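Local coordinates for protein CytC3 (Streptomyces sp., PDB 3GJB) that probably chlorinates an aliphatic carbon of a carrier-bound amino acid, as a non-haem iron(II) and 2-oxoglutarate-dependent halogenase of the phytanoyl-CoA dioxygenase family, at residues E158-L163 with D251-F256; F106-G111 with H240-H245. All blocks are in the same frame, centred on the assembly; numbering follows the deposited sequence.

Contact 1 of 2, residues E158-L163 with D251-F256; sequences EQNGCL and DYRMGF. With AKG (2-oxoglutaric acid), chain D.
The guanidinium of R253 meets G161 O, the far carboxylate of 2-oxoglutarate and a water around its rim, all close to its plane. Obliquely to that plane lie the carbonyl O of N160 and a methyl of L163, CD1, which comes within 3.5 Å of R253 NH2. The N160 amide stands nearly upright to the guanidinium, its plane turned by 80°, and rests on the aliphatic root of the arginine, with N160 CG 3.6 Å from R253 CB.

R253 NH2 donates to G161 O at 2.9 Å (N-H...O angle 154°); it approaches from above the carbonyl plane, and the same oxygen also receives K108 NZ. From R253 NH2 a second, weak bond of 3.3 Å runs to O3 of 2-oxoglutarate. R253 NE donates a hydrogen bond to the water at 2.6 Å, and NH1 is held by F106 O, so each nitrogen has an acceptor, which restricts how the group can turn. Two bends, at chi2 and chi3, bring it there after CG leaves anti to the backbone N (chi1 167°). In the double-stranded beta-helix of cupin-type oxygenases, an arginine on the strand following the distal histidine typically receives the C5 carboxylate of 2-oxoglutarate; R253, at the start of strand 253-262, is consistent with that role.

The opposing loop contains a type I beta turn from E158 to G161, and G161 sits at left-handed backbone angles where a beta carbon would collide with the preceding carbonyl. Beside the turn, D251 OD2 lies 3.7 Å from N160 CB, while OD1 is occupied by H155. Toward the surface, one water donates both to Q159 OE1 at 2.9 Å and to D251 OD2 at 2.7 Å, bridging the two side chains.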
# COMPACT_ATOMS: atom_id res chain seq x y z
N GLU A 158 1.72 -17.79 -10.20
CA GLU A 158 2.69 -17.61 -11.26
C GLU A 158 1.89 -17.53 -12.55
O GLU A 158 2.24 -16.79 -13.45
CB GLU A 158 3.67 -18.78 -11.32
CG GLU A 158 4.70 -18.77 -10.21
CD GLU A 158 5.70 -19.91 -10.34
OE1 GLU A 158 6.41 -19.97 -11.36
OE2 GLU A 158 5.76 -20.74 -9.41
N GLN A 159 0.81 -18.29 -12.62
CA GLN A 159 0.01 -18.28 -13.83
C GLN A 159 -0.66 -16.93 -14.10
O GLN A 159 -0.78 -16.53 -15.25
CB GLN A 159 -1.04 -19.39 -13.82
CG GLN A 159 -1.81 -19.47 -15.13
CD GLN A 159 -2.73 -20.68 -15.22
OE1 GLN A 159 -3.68 -20.81 -14.46
NE2 GLN A 159 -2.44 -21.56 -16.18
N ASN A 160 -1.10 -16.22 -13.05
CA ASN A 160 -1.74 -14.93 -13.31
C ASN A 160 -0.87 -13.68 -13.12
O ASN A 160 -1.38 -12.58 -12.90
CB ASN A 160 -3.09 -14.82 -12.58
CG ASN A 160 -2.98 -14.74 -11.06
OD1 ASN A 160 -3.98 -14.94 -10.38
ND2 ASN A 160 -1.80 -14.42 -10.54
N GLY A 161 0.44 -13.87 -13.23
CA GLY A 161 1.39 -12.77 -13.17
C GLY A 161 1.88 -12.25 -11.84
O GLY A 161 2.08 -11.04 -11.70
N CYS A 162 2.10 -13.14 -10.88
CA CYS A 162 2.55 -12.74 -9.55
C CYS A 162 3.87 -11.99 -9.56
O CYS A 162 4.66 -12.10 -10.50
CB CYS A 162 2.67 -13.96 -8.64
SG CYS A 162 4.06 -15.05 -9.07
N LEU A 163 4.11 -11.24 -8.49
CA LEU A 163 5.35 -10.48 -8.34
C LEU A 163 6.52 -11.43 -8.12
O LEU A 163 6.34 -12.61 -7.80
CB LEU A 163 5.25 -9.54 -7.13
CG LEU A 163 4.49 -8.21 -7.22
CD1 LEU A 163 3.36 -8.28 -8.23
CD2 LEU A 163 3.95 -7.86 -5.82
N ASP A 251 -9.65 -15.47 -14.92
CA ASP A 251 -8.79 -15.53 -13.75
C ASP A 251 -7.99 -14.24 -13.64
O ASP A 251 -6.93 -14.10 -14.24
CB ASP A 251 -7.86 -16.74 -13.85
CG ASP A 251 -6.81 -16.78 -12.75
OD1 ASP A 251 -7.08 -16.27 -11.64
OD2 ASP A 251 -5.72 -17.33 -12.98
N TYR A 252 -8.48 -13.28 -12.88
CA TYR A 252 -7.75 -12.03 -12.74
C TYR A 252 -7.14 -11.98 -11.35
O TYR A 252 -7.64 -12.60 -10.42
CB TYR A 252 -8.69 -10.84 -12.95
CG TYR A 252 -9.69 -10.64 -11.83
CD1 TYR A 252 -9.32 -9.97 -10.66
CD2 TYR A 252 -10.96 -11.19 -11.91
CE1 TYR A 252 -10.20 -9.86 -9.59
CE2 TYR A 252 -11.86 -11.10 -10.84
CZ TYR A 252 -11.47 -10.43 -9.68
OH TYR A 252 -12.33 -10.35 -8.61
N ARG A 253 -6.03 -11.28 -11.23
CA ARG A 253 -5.38 -11.15 -9.94
C ARG A 253 -5.64 -9.74 -9.46
O ARG A 253 -5.56 -8.79 -10.25
CB ARG A 253 -3.88 -11.40 -10.05
CG ARG A 253 -3.13 -10.98 -8.81
CD ARG A 253 -2.55 -9.59 -8.98
NE ARG A 253 -1.24 -9.64 -9.63
CZ ARG A 253 -0.51 -8.58 -9.95
NH1 ARG A 253 -0.95 -7.35 -9.68
NH2 ARG A 253 0.68 -8.75 -10.51
N MET A 254 -5.97 -9.60 -8.19
CA MET A 254 -6.24 -8.30 -7.62
C MET A 254 -5.48 -8.10 -6.33
O MET A 254 -5.77 -8.75 -5.33
CB MET A 254 -7.73 -8.11 -7.35
CG MET A 254 -8.08 -6.68 -6.93
SD MET A 254 -7.53 -5.49 -8.17
CE MET A 254 -8.79 -5.69 -9.42
N GLY A 255 -4.50 -7.21 -6.38
CA GLY A 255 -3.73 -6.91 -5.19
C GLY A 255 -4.15 -5.54 -4.67
O GLY A 255 -4.46 -4.64 -5.44
N PHE A 256 -4.20 -5.40 -3.36
CA PHE A 256 -4.55 -4.14 -2.76
C PHE A 256 -3.34 -3.74 -1.95
O PHE A 256 -2.98 -4.42 -1.01
CB PHE A 256 -5.76 -4.28 -1.84
CG PHE A 256 -6.08 -3.04 -1.07
CD1 PHE A 256 -6.52 -1.89 -1.73
CD2 PHE A 256 -5.91 -3.00 0.30
CE1 PHE A 256 -6.80 -0.72 -1.02
CE2 PHE A 256 -6.19 -1.83 1.02
CZ PHE A 256 -6.63 -0.69 0.36
C1 AKG D . 5.38 -3.24 -9.47
O1 AKG D . 4.35 -3.04 -8.87
O2 AKG D . 6.51 -2.64 -9.07
C2 AKG D . 5.39 -4.16 -10.66
O5 AKG D . 6.43 -4.38 -11.29
C3 AKG D . 4.09 -4.80 -11.06
C4 AKG D . 4.28 -5.67 -12.29
C5 AKG D . 2.98 -6.31 -12.67
O3 AKG D . 1.97 -6.11 -12.03
O4 AKG D . 2.95 -7.10 -13.75
O HOH W 1 -5.96 -19.12 -14.98
O HOH W 2 -0.48 -12.13 -9.73

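Contact 2 of 2, residues F106-G111 with H240-H245; sequences FPKYQG and HASLPH. With FE2 (Fe (II) ion), chain C; AKG (2-oxoglutaric acid), chain D.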
# COMPACT_ATOMS: atom_id res chain seq x y z
N PHE A 106 -3.89 -3.17 -7.69
CA PHE A 106 -2.97 -3.71 -8.68
C PHE A 106 -3.62 -4.90 -9.34
O PHE A 106 -3.42 -6.04 -8.93
CB PHE A 106 -1.67 -4.15 -8.03
CG PHE A 106 -0.77 -3.02 -7.66
CD1 PHE A 106 -0.10 -2.29 -8.64
CD2 PHE A 106 -0.58 -2.69 -6.32
CE1 PHE A 106 0.74 -1.24 -8.29
CE2 PHE A 106 0.27 -1.63 -5.97
CZ PHE A 106 0.93 -0.92 -6.95
N PRO A 107 -4.44 -4.66 -10.37
CA PRO A 107 -5.08 -5.79 -11.04
C PRO A 107 -4.17 -6.34 -12.12
O PRO A 107 -3.24 -5.66 -12.55
CB PRO A 107 -6.34 -5.16 -11.63
CG PRO A 107 -5.82 -3.82 -12.06
CD PRO A 107 -4.99 -3.38 -10.86
N LYS A 108 -4.42 -7.57 -12.54
CA LYS A 108 -3.64 -8.15 -13.62
C LYS A 108 -4.56 -9.09 -14.37
O LYS A 108 -5.22 -9.94 -13.78
CB LYS A 108 -2.41 -8.90 -13.09
CG LYS A 108 -1.37 -9.06 -14.17
CD LYS A 108 -0.00 -9.26 -13.60
CE LYS A 108 1.04 -9.22 -14.70
NZ LYS A 108 2.38 -9.48 -14.13
N TYR A 109 -4.61 -8.92 -15.68
CA TYR A 109 -5.49 -9.71 -16.51
C TYR A 109 -4.75 -10.54 -17.53
O TYR A 109 -3.59 -10.28 -17.82
CB TYR A 109 -6.47 -8.76 -17.20
CG TYR A 109 -7.28 -7.96 -16.20
CD1 TYR A 109 -8.19 -8.60 -15.37
CD2 TYR A 109 -7.11 -6.57 -16.06
CE1 TYR A 109 -8.93 -7.90 -14.41
CE2 TYR A 109 -7.85 -5.85 -15.11
CZ TYR A 109 -8.76 -6.53 -14.28
OH TYR A 109 -9.49 -5.88 -13.32
N GLN A 110 -5.42 -11.56 -18.06
CA GLN A 110 -4.82 -12.44 -19.05
C GLN A 110 -4.20 -11.59 -20.17
O GLN A 110 -4.84 -10.69 -20.70
CB GLN A 110 -5.89 -13.39 -19.62
CG GLN A 110 -5.39 -14.40 -20.67
CD GLN A 110 -5.20 -13.79 -22.05
OE1 GLN A 110 -6.01 -12.98 -22.51
NE2 GLN A 110 -4.13 -14.19 -22.73
N GLY A 111 -2.95 -11.89 -20.50
CA GLY A 111 -2.29 -11.15 -21.56
C GLY A 111 -1.36 -10.06 -21.07
O GLY A 111 -0.52 -9.59 -21.83
N HIS A 240 12.31 -5.87 -7.61
CA HIS A 240 11.28 -6.84 -7.92
C HIS A 240 11.06 -6.93 -9.42
O HIS A 240 11.55 -6.11 -10.19
CB HIS A 240 9.95 -6.46 -7.26
CG HIS A 240 9.33 -5.22 -7.81
ND1 HIS A 240 9.76 -3.95 -7.52
CD2 HIS A 240 8.34 -5.08 -8.72
CE1 HIS A 240 9.03 -3.09 -8.24
NE2 HIS A 240 8.15 -3.73 -9.00
N ALA A 241 10.32 -7.97 -9.81
CA ALA A 241 9.99 -8.20 -11.21
C ALA A 241 8.60 -8.82 -11.18
O ALA A 241 8.00 -8.95 -10.13
CB ALA A 241 10.99 -9.16 -11.84
N SER A 242 8.08 -9.18 -12.34
CA SER A 242 6.77 -9.80 -12.37
C SER A 242 6.63 -10.65 -13.62
O SER A 242 7.22 -10.36 -14.66
CB SER A 242 5.66 -8.75 -12.34
OG SER A 242 5.68 -7.97 -13.52
N LEU A 243 5.87 -11.72 -13.47
CA LEU A 243 5.63 -12.65 -14.55
C LEU A 243 4.45 -12.19 -15.38
O LEU A 243 3.64 -11.39 -14.92
CB LEU A 243 5.31 -14.03 -13.97
CG LEU A 243 6.45 -14.73 -13.24
CD1 LEU A 243 5.89 -15.88 -12.42
CD2 LEU A 243 7.47 -15.22 -14.27
N PRO A 244 4.35 -12.68 -16.62
CA PRO A 244 3.23 -12.30 -17.47
C PRO A 244 2.04 -13.14 -17.01
O PRO A 244 2.21 -14.16 -16.33
CB PRO A 244 3.70 -12.70 -18.87
CG PRO A 244 4.57 -13.90 -18.60
CD PRO A 244 5.37 -13.43 -17.38
N HIS A 245 0.83 -12.71 -17.35
CA HIS A 245 -0.37 -13.44 -16.97
C HIS A 245 -0.66 -14.39 -18.12
O HIS A 245 -1.03 -13.96 -19.21
CB HIS A 245 -1.53 -12.46 -16.76
CG HIS A 245 -2.79 -13.12 -16.31
ND1 HIS A 245 -3.28 -14.27 -16.89
CD2 HIS A 245 -3.70 -12.76 -15.37
CE1 HIS A 245 -4.44 -14.59 -16.33
NE2 HIS A 245 -4.71 -13.68 -15.40
FE FE2 C . 7.08 -2.73 -10.70
C1 AKG D . 5.38 -3.24 -9.47
O1 AKG D . 4.35 -3.04 -8.87
O2 AKG D . 6.51 -2.64 -9.07
C2 AKG D . 5.39 -4.16 -10.66
O5 AKG D . 6.43 -4.38 -11.29
C3 AKG D . 4.09 -4.80 -11.06
C4 AKG D . 4.28 -5.67 -12.29
C5 AKG D . 2.98 -6.31 -12.67
O3 AKG D . 1.97 -6.11 -12.03
O4 AKG D . 2.95 -7.10 -13.75
O HOH W 3 7.30 -0.64 -9.71
O HOH W 4 6.19 -1.99 -12.66
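In the 2-oxoglutarate pocket beside the iron(II) centre, the far carboxylate of the ligand is met by K108 and S242. K108 NZ is modelled in hydrogen bonds to L243 O and to O4 of 2-oxoglutarate, both so short that their exact lengths are doubtful. Its chain runs fully extended, CG leaving roughly anti to the backbone N (chi1 -159°), which carries the ammonium across to the other segment. S242 OG donates to the same O4 at 2.9 Å and also hydrogen-bonds T115 OG1, its strongest partner. Two residues earlier, H240 NE2 binds iron at 2.2 Å; H118, two oxygens of 2-oxoglutarate and two waters complete the site, without a protein carboxylate, as in non-haem iron halogenases.

Strand 98-108 belongs to the larger sheet and strand 240-242 to the smaller, so the contact spans the two sheets of the double-stranded beta-helix. Beyond the strands, H245 lays one ring face on the Y109-Q110 peptide. Q110 CA makes a CH-pi contact 3.4 Å from the ring centroid, while K108 O lies at the ring edge, 3.6 Å from H245 CD2. H245 NE2 hydrogen-bonds D251 O. With an alanine here, the face over the Y109-Q110 peptide would be gone and D251 O would probably lose its imidazole partner. G111 N bonds H245 O at 3.1 Å (N-H...O angle 167°).

Overall arrangement
Contacts 1 and 2 lie about 6 Å apart, centre to centre, and their segments alternate along the chain. Neighbouring strands 253-262 and 98-108 of the larger sheet supply one segment to each, and both reach the same 2-oxoglutarate. They differ in the groups they bring to the ligand: 158-163 with 251-256 brings a buried guanidinium with a weak grip on the ligand, whereas 106-111 with 240-245 brings an ammonium, a hydroxyl and an iron-binding imidazole. Both are partly buried, with an inner end at the ligand and an outer end in loops. The outer edge of contact 1 is water-bridged; in contact 2 the buried H245 ring covers a loop peptide, with Y109 and G111 exposed around it.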